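Local coordinates for SusD-like protein BACOVA_02651 (Bacteroides ovatus, PDB 5E75) that binds polysaccharide at the cell surface and probably mediates the capture of xyloglucan before its transport into the periplasm for degradation, at residues N239-S244 and N354-R359; S45-D50 and V61-T66. All coordinates share one frame; numbering follows the deposited sequence.

Contact 1 (N239-S244 and N354-R359); sequences NNNQES and NTYILR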
loop_
_atom_site.group_PDB
_atom_site.type_symbol
_atom_site.label_atom_id
_atom_site.label_comp_id
_atom_site.label_asym_id
_atom_site.label_seq_id
_atom_site.Cartn_x
_atom_site.Cartn_y
_atom_site.Cartn_z
ATOM N N ASN A 239 9.997 -13.453 2.498
ATOM C CA ASN A 239 9.997 -12.531 1.371
ATOM C C ASN A 239 9.775 -13.372 0.109
ATOM O O ASN A 239 10.333 -14.468 -0.024
ATOM C CB ASN A 239 11.337 -11.800 1.237
ATOM C CG ASN A 239 11.475 -10.592 2.158
ATOM O OD1 ASN A 239 10.504 -10.072 2.716
ATOM N ND2 ASN A 239 12.702 -10.129 2.296
ATOM N N ASN A 240 8.950 -12.873 -0.807
ATOM C CA ASN A 240 8.703 -13.525 -2.097
ATOM C C ASN A 240 8.037 -14.882 -1.973
ATOM O O ASN A 240 8.186 -15.756 -2.817
ATOM C CB ASN A 240 9.978 -13.591 -2.933
ATOM C CG ASN A 240 10.480 -12.218 -3.274
ATOM O OD1 ASN A 240 9.695 -11.342 -3.636
ATOM N ND2 ASN A 240 11.781 -12.003 -3.140
ATOM N N ASN A 241 7.249 -15.027 -0.927
ATOM C CA ASN A 241 6.361 -16.165 -0.779
ATOM C C ASN A 241 5.339 -16.207 -1.921
ATOM O O ASN A 241 5.212 -15.253 -2.701
ATOM C CB ASN A 241 5.652 -16.085 0.575
ATOM C CG ASN A 241 4.747 -14.869 0.683
ATOM O OD1 ASN A 241 3.643 -14.862 0.144
ATOM N ND2 ASN A 241 5.229 -13.825 1.351
ATOM N N GLN A 242 4.588 -17.297 -2.021
ATOM C CA GLN A 242 3.702 -17.475 -3.168
ATOM C C GLN A 242 2.569 -16.451 -3.250
ATOM O O GLN A 242 2.028 -16.224 -4.340
ATOM C CB GLN A 242 3.115 -18.886 -3.191
ATOM C CG GLN A 242 2.191 -19.201 -2.040
ATOM C CD GLN A 242 1.488 -20.528 -2.218
ATOM O OE1 GLN A 242 0.954 -20.819 -3.293
ATOM N NE2 GLN A 242 1.479 -21.337 -1.167
ATOM N N GLU A 243 2.212 -15.849 -2.115
ATOM C CA GLU A 243 1.165 -14.819 -2.068
ATOM C C GLU A 243 1.689 -13.443 -2.521
ATOM O O GLU A 243 0.906 -12.529 -2.834
ATOM C CB GLU A 243 0.545 -14.747 -0.658
ATOM C CG GLU A 243 -0.504 -13.669 -0.483
ATOM C CD GLU A 243 -1.328 -13.811 0.783
ATOM O OE1 GLU A 243 -1.193 -14.824 1.490
ATOM O OE2 GLU A 243 -2.099 -12.875 1.056
ATOM N N SER A 244 3.008 -13.293 -2.560
ATOM C CA SER A 244 3.629 -12.035 -2.951
ATOM C C SER A 244 3.667 -11.938 -4.477
ATOM O O SER A 244 4.567 -12.506 -5.133
ATOM C CB SER A 244 5.051 -11.971 -2.387
ATOM O OG SER A 244 5.633 -10.691 -2.569
ATOM N N ASN A 354 10.695 -6.952 2.509
ATOM C CA ASN A 354 10.229 -6.342 1.281
ATOM C C ASN A 354 9.031 -5.434 1.563
ATOM O O ASN A 354 8.392 -5.547 2.634
ATOM C CB ASN A 354 9.817 -7.418 0.270
ATOM C CG ASN A 354 10.998 -8.078 -0.410
ATOM O OD1 ASN A 354 12.133 -7.607 -0.327
ATOM N ND2 ASN A 354 10.728 -9.172 -1.092
ATOM N N THR A 355 8.719 -4.547 0.617
ATOM C CA THR A 355 7.508 -3.722 0.718
ATOM C C THR A 355 6.500 -4.227 -0.305
ATOM O O THR A 355 6.713 -4.139 -1.503
ATOM C CB THR A 355 7.800 -2.236 0.431
ATOM O OG1 THR A 355 8.790 -1.755 1.347
ATOM C CG2 THR A 355 6.552 -1.379 0.573
ATOM N N TYR A 356 5.400 -4.800 0.158
ATOM C CA TYR A 356 4.382 -5.314 -0.748
ATOM C C TYR A 356 3.787 -4.222 -1.631
ATOM O O TYR A 356 3.507 -3.111 -1.166
ATOM C CB TYR A 356 3.245 -5.970 0.033
ATOM C CG TYR A 356 3.589 -7.307 0.621
ATOM C CD1 TYR A 356 3.800 -8.411 -0.198
ATOM C CD2 TYR A 356 3.686 -7.483 1.991
ATOM C CE1 TYR A 356 4.112 -9.639 0.316
ATOM C CE2 TYR A 356 3.996 -8.737 2.530
ATOM C CZ TYR A 356 4.219 -9.806 1.665
ATOM O OH TYR A 356 4.533 -11.052 2.148
ATOM N N ILE A 357 3.591 -4.559 -2.904
ATOM C CA ILE A 357 2.799 -3.759 -3.825
ATOM C C ILE A 357 1.473 -4.469 -4.100
ATOM O O ILE A 357 0.414 -3.837 -4.093
ATOM C CB ILE A 357 3.570 -3.460 -5.132
ATOM C CG1 ILE A 357 4.766 -2.557 -4.832
ATOM C CG2 ILE A 357 2.655 -2.819 -6.186
ATOM C CD1 ILE A 357 5.732 -2.360 -6.013
ATOM N N LEU A 358 1.530 -5.785 -4.317
ATOM C CA LEU A 358 0.328 -6.591 -4.513
ATOM C C LEU A 358 0.438 -7.982 -3.878
ATOM O O LEU A 358 1.360 -8.739 -4.203
ATOM C CB LEU A 358 0.022 -6.760 -6.003
ATOM C CG LEU A 358 -1.275 -7.518 -6.336
ATOM C CD1 LEU A 358 -2.491 -6.693 -5.922
ATOM C CD2 LEU A 358 -1.321 -7.868 -7.812
ATOM N N ARG A 359 -0.498 -8.308 -2.985
ATOM C CA ARG A 359 -0.659 -9.663 -2.473
ATOM C C ARG A 359 -1.859 -10.365 -3.114
ATOM O O ARG A 359 -2.842 -9.730 -3.494
ATOM C CB ARG A 359 -0.861 -9.645 -0.946
ATOM C CG ARG A 359 0.380 -9.330 -0.179
ATOM C CD ARG A 359 0.287 -9.741 1.270
ATOM N NE ARG A 359 -0.508 -8.882 2.144
ATOM C CZ ARG A 359 -1.676 -9.216 2.685
ATOM N NH1 ARG A 359 -2.316 -10.323 2.323
ATOM N NH2 ARG A 359 -2.233 -8.408 3.574
HETATM O O HOH W 1 7.776 -10.233 -0.746
#
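The backbone N of Asn354 donates an almost straight bond (173°) to OD1 of Asn239 at 3.1 Å, arriving from above the plane of that amide. The two side-chain amides lie nearly parallel, 4° apart, and stack with CG of Asn239 3.6 Å from CG of Asn354, while Asn239 ND2 bonds the carbonyl of Pro352. Were Asn239 replaced by an alanine, the N-H of Asn354 would probably lose its acceptor and the Asn354 amide its stacking partner. Close to its own amide plane, Asn354 ND2 donates to a water 3.2 Å away, which also takes the N-H of Asn240 and bonds Ser244 OG, tying three residues together. Further along, Tyr356 OH accepts from Asn241 ND2 at 3.0 Å, in the plane of that amide, and also bonds the carbonyl of Leu233; Asn241 ND2 also bonds Asn238 O. Ser244 meets the edge of the same ring, OG lying 3.4 Å from Tyr356 CE1. A classic beta bulge follows, in which Ile357 and Leu358 both face Leu246 in the two-stranded antiparallel sheet formed by 244-248 and 355-359. At the end of that sheet, where a type I turn from Asn241 leads into the strand, Ser244 and Arg359 form a non-hydrogen-bonded pair. Arg359, the N-cap of helix 360-372, lays CD over the face of the Tyr356 ring, then bends at chi3 (-76°). Its NH1 reaches Glu243 OE2 at 2.9 Å, a salt bridge meeting the carboxylate from above its plane. Glu414 and Glu418 also pair with this guanidinium, and Arg393 with Glu243 OE1.

Contact 2 (S45-D50 and V61-T66); sequences SGRAND and VTFQVT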
loop_
_atom_site.group_PDB
_atom_site.type_symbol
_atom_site.label_atom_id
_atom_site.label_comp_id
_atom_site.label_asym_id
_atom_site.label_seq_id
_atom_site.Cartn_x
_atom_site.Cartn_y
_atom_site.Cartn_z
ATOM N N SER A 45 -0.764 4.828 4.602
ATOM C CA SER A 45 -1.369 4.332 5.844
ATOM C C SER A 45 -1.917 5.436 6.753
ATOM O O SER A 45 -3.044 5.339 7.241
ATOM C CB SER A 45 -0.393 3.443 6.626
ATOM O OG SER A 45 -0.407 2.119 6.129
ATOM N N GLY A 46 -1.127 6.480 6.986
ATOM C CA GLY A 46 -1.574 7.550 7.865
ATOM C C GLY A 46 -2.870 8.181 7.388
ATOM O O GLY A 46 -3.818 8.376 8.142
ATOM N N ARG A 47 -2.928 8.496 6.104
ATOM C CA ARG A 47 -4.069 9.216 5.572
ATOM C C ARG A 47 -5.345 8.373 5.608
ATOM O O ARG A 47 -6.441 8.916 5.661
ATOM C CB ARG A 47 -3.775 9.694 4.153
ATOM C CG ARG A 47 -4.720 10.787 3.660
ATOM C CD ARG A 47 -4.042 11.552 2.576
ATOM N NE ARG A 47 -4.858 12.586 1.953
ATOM C CZ ARG A 47 -5.048 13.808 2.433
ATOM N NH1 ARG A 47 -4.537 14.162 3.603
ATOM N NH2 ARG A 47 -5.753 14.677 1.730
ATOM N N ALA A 48 -5.202 7.049 5.645
ATOM C CA ALA A 48 -6.331 6.138 5.823
ATOM C C ALA A 48 -6.771 6.029 7.279
ATOM O O ALA A 48 -7.759 5.370 7.571
ATOM C CB ALA A 48 -5.970 4.743 5.323
ATOM N N ASN A 49 -6.023 6.657 8.179
ATOM C CA ASN A 49 -6.177 6.474 9.622
ATOM C C ASN A 49 -5.857 5.050 10.077
ATOM O O ASN A 49 -6.447 4.534 11.024
ATOM C CB ASN A 49 -7.563 6.914 10.135
ATOM C CG ASN A 49 -7.555 7.238 11.617
ATOM O OD1 ASN A 49 -6.570 7.754 12.139
ATOM N ND2 ASN A 49 -8.661 6.966 12.293
ATOM N N ASP A 50 -4.886 4.412 9.439
ATOM C CA ASP A 50 -4.382 3.141 9.972
ATOM C C ASP A 50 -3.776 3.412 11.348
ATOM O O ASP A 50 -3.929 2.617 12.278
ATOM C CB ASP A 50 -3.267 2.554 9.095
ATOM C CG ASP A 50 -3.755 1.852 7.826
ATOM O OD1 ASP A 50 -4.937 1.879 7.459
ATOM O OD2 ASP A 50 -2.881 1.277 7.138
ATOM N N VAL A 61 -3.425 12.674 8.530
ATOM C CA VAL A 61 -4.569 12.011 9.137
ATOM C C VAL A 61 -5.746 12.976 9.310
ATOM O O VAL A 61 -6.910 12.596 9.172
ATOM C CB VAL A 61 -4.211 11.405 10.513
ATOM C CG1 VAL A 61 -5.368 10.544 11.036
ATOM C CG2 VAL A 61 -2.940 10.581 10.434
ATOM N N THR A 62 -5.442 14.227 9.647
ATOM C CA THR A 62 -6.483 15.194 9.972
ATOM C C THR A 62 -6.858 16.120 8.811
ATOM O O THR A 62 -7.690 17.007 8.957
ATOM C CB THR A 62 -6.079 16.036 11.193
ATOM O OG1 THR A 62 -4.936 16.833 10.856
ATOM C CG2 THR A 62 -5.738 15.137 12.369
ATOM N N PHE A 63 -6.266 15.885 7.644
ATOM C CA PHE A 63 -6.559 16.656 6.433
ATOM C C PHE A 63 -6.165 18.127 6.548
ATOM O O PHE A 63 -6.944 19.031 6.228
ATOM C CB PHE A 63 -8.019 16.488 5.986
ATOM C CG PHE A 63 -8.340 15.104 5.510
ATOM C CD1 PHE A 63 -8.132 14.751 4.187
ATOM C CD2 PHE A 63 -8.817 14.151 6.383
ATOM C CE1 PHE A 63 -8.400 13.477 3.743
ATOM C CE2 PHE A 63 -9.111 12.867 5.954
ATOM C CZ PHE A 63 -8.890 12.522 4.628
ATOM N N GLN A 64 -4.936 18.355 6.992
ATOM C CA GLN A 64 -4.399 19.704 7.098
ATOM C C GLN A 64 -3.020 19.830 6.442
ATOM O O GLN A 64 -2.189 20.627 6.854
ATOM C CB GLN A 64 -4.347 20.119 8.563
ATOM C CG GLN A 64 -5.719 20.128 9.227
ATOM C CD GLN A 64 -5.642 20.340 10.716
ATOM O OE1 GLN A 64 -5.572 19.388 11.485
ATOM N NE2 GLN A 64 -5.648 21.601 11.135
ATOM N N VAL A 65 -2.796 19.061 5.384
ATOM C CA VAL A 65 -1.519 19.089 4.677
ATOM C C VAL A 65 -1.358 20.379 3.868
ATOM O O VAL A 65 -2.302 20.848 3.239
ATOM C CB VAL A 65 -1.383 17.878 3.735
ATOM C CG1 VAL A 65 -0.014 17.877 3.030
ATOM C CG2 VAL A 65 -1.568 16.588 4.493
ATOM N N THR A 66 -0.161 20.956 3.913
ATOM C CA THR A 66 0.159 22.128 3.102
ATOM C C THR A 66 1.030 21.722 1.923
ATOM O O THR A 66 1.663 20.664 1.922
ATOM C CB THR A 66 0.910 23.207 3.889
ATOM O OG1 THR A 66 2.277 22.817 4.056
ATOM C CG2 THR A 66 0.280 23.439 5.251
#
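The carbonyl oxygen of Gly46 accepts the N-H of Asn49 at 2.8 Å and packs against methyl CG2 of Val61 at 3.3 Å. That hydrogen bond belongs to a Schellman motif that ends helix 40-46, in which Asn49 takes positive phi and the N-H of Asp50 returns to Ser45 O. The end of this helix packs on the end of helix 58-62 and on the loop beyond it, in the N-terminal part of this SusD-family protein. With CG swung anti to the backbone nitrogen (chi1 -158°), Asn49 carries its amide beside Val61, where OD1 approaches CG1 of that valine to 3.2 Å; the amide's ND2 bonds Asp287. The backbones are joined less directly, through Arg445, whose NH1 bonds both Arg47 O and Val61 O. Arg47 bridges the rest of the interface. Its chain runs extended from CG to NE and brings the guanidinium to Phe63, with CD1 and CE1 of the ring over one face and the two planes 54° apart. Arg47 NH2 lies 3.4 Å from Phe63 CD1, close to the ring while bonding the carbonyl of Ile493. The other terminal nitrogen, NH1, makes a weak bond to Phe60 O and stands 3.9 Å from methyl CG2 of Val65.

Overall arrangement
Following the chain from the N terminus, contact 2 comes first, closing a short loop of ten residues that holds strand 51-52 and most of helix 58-62. Contact 1 opens much later and closes a far longer excursion of 109 residues, mostly without regular structure. The two lie in series, neither nested nor crossed, on opposite sides of the chain's centre, with their centres 25 Å apart and their nearest atoms about 10 Å apart. Both nevertheless reach the region where helix 404-415 gives way to helix 421-431: contact 1 through Glu414 and Glu418, contact 2 through Met417, Tyr419 and Asn421. N-terminal helix ends and the later 244-248/355-359 sheet thus meet a common neighbour.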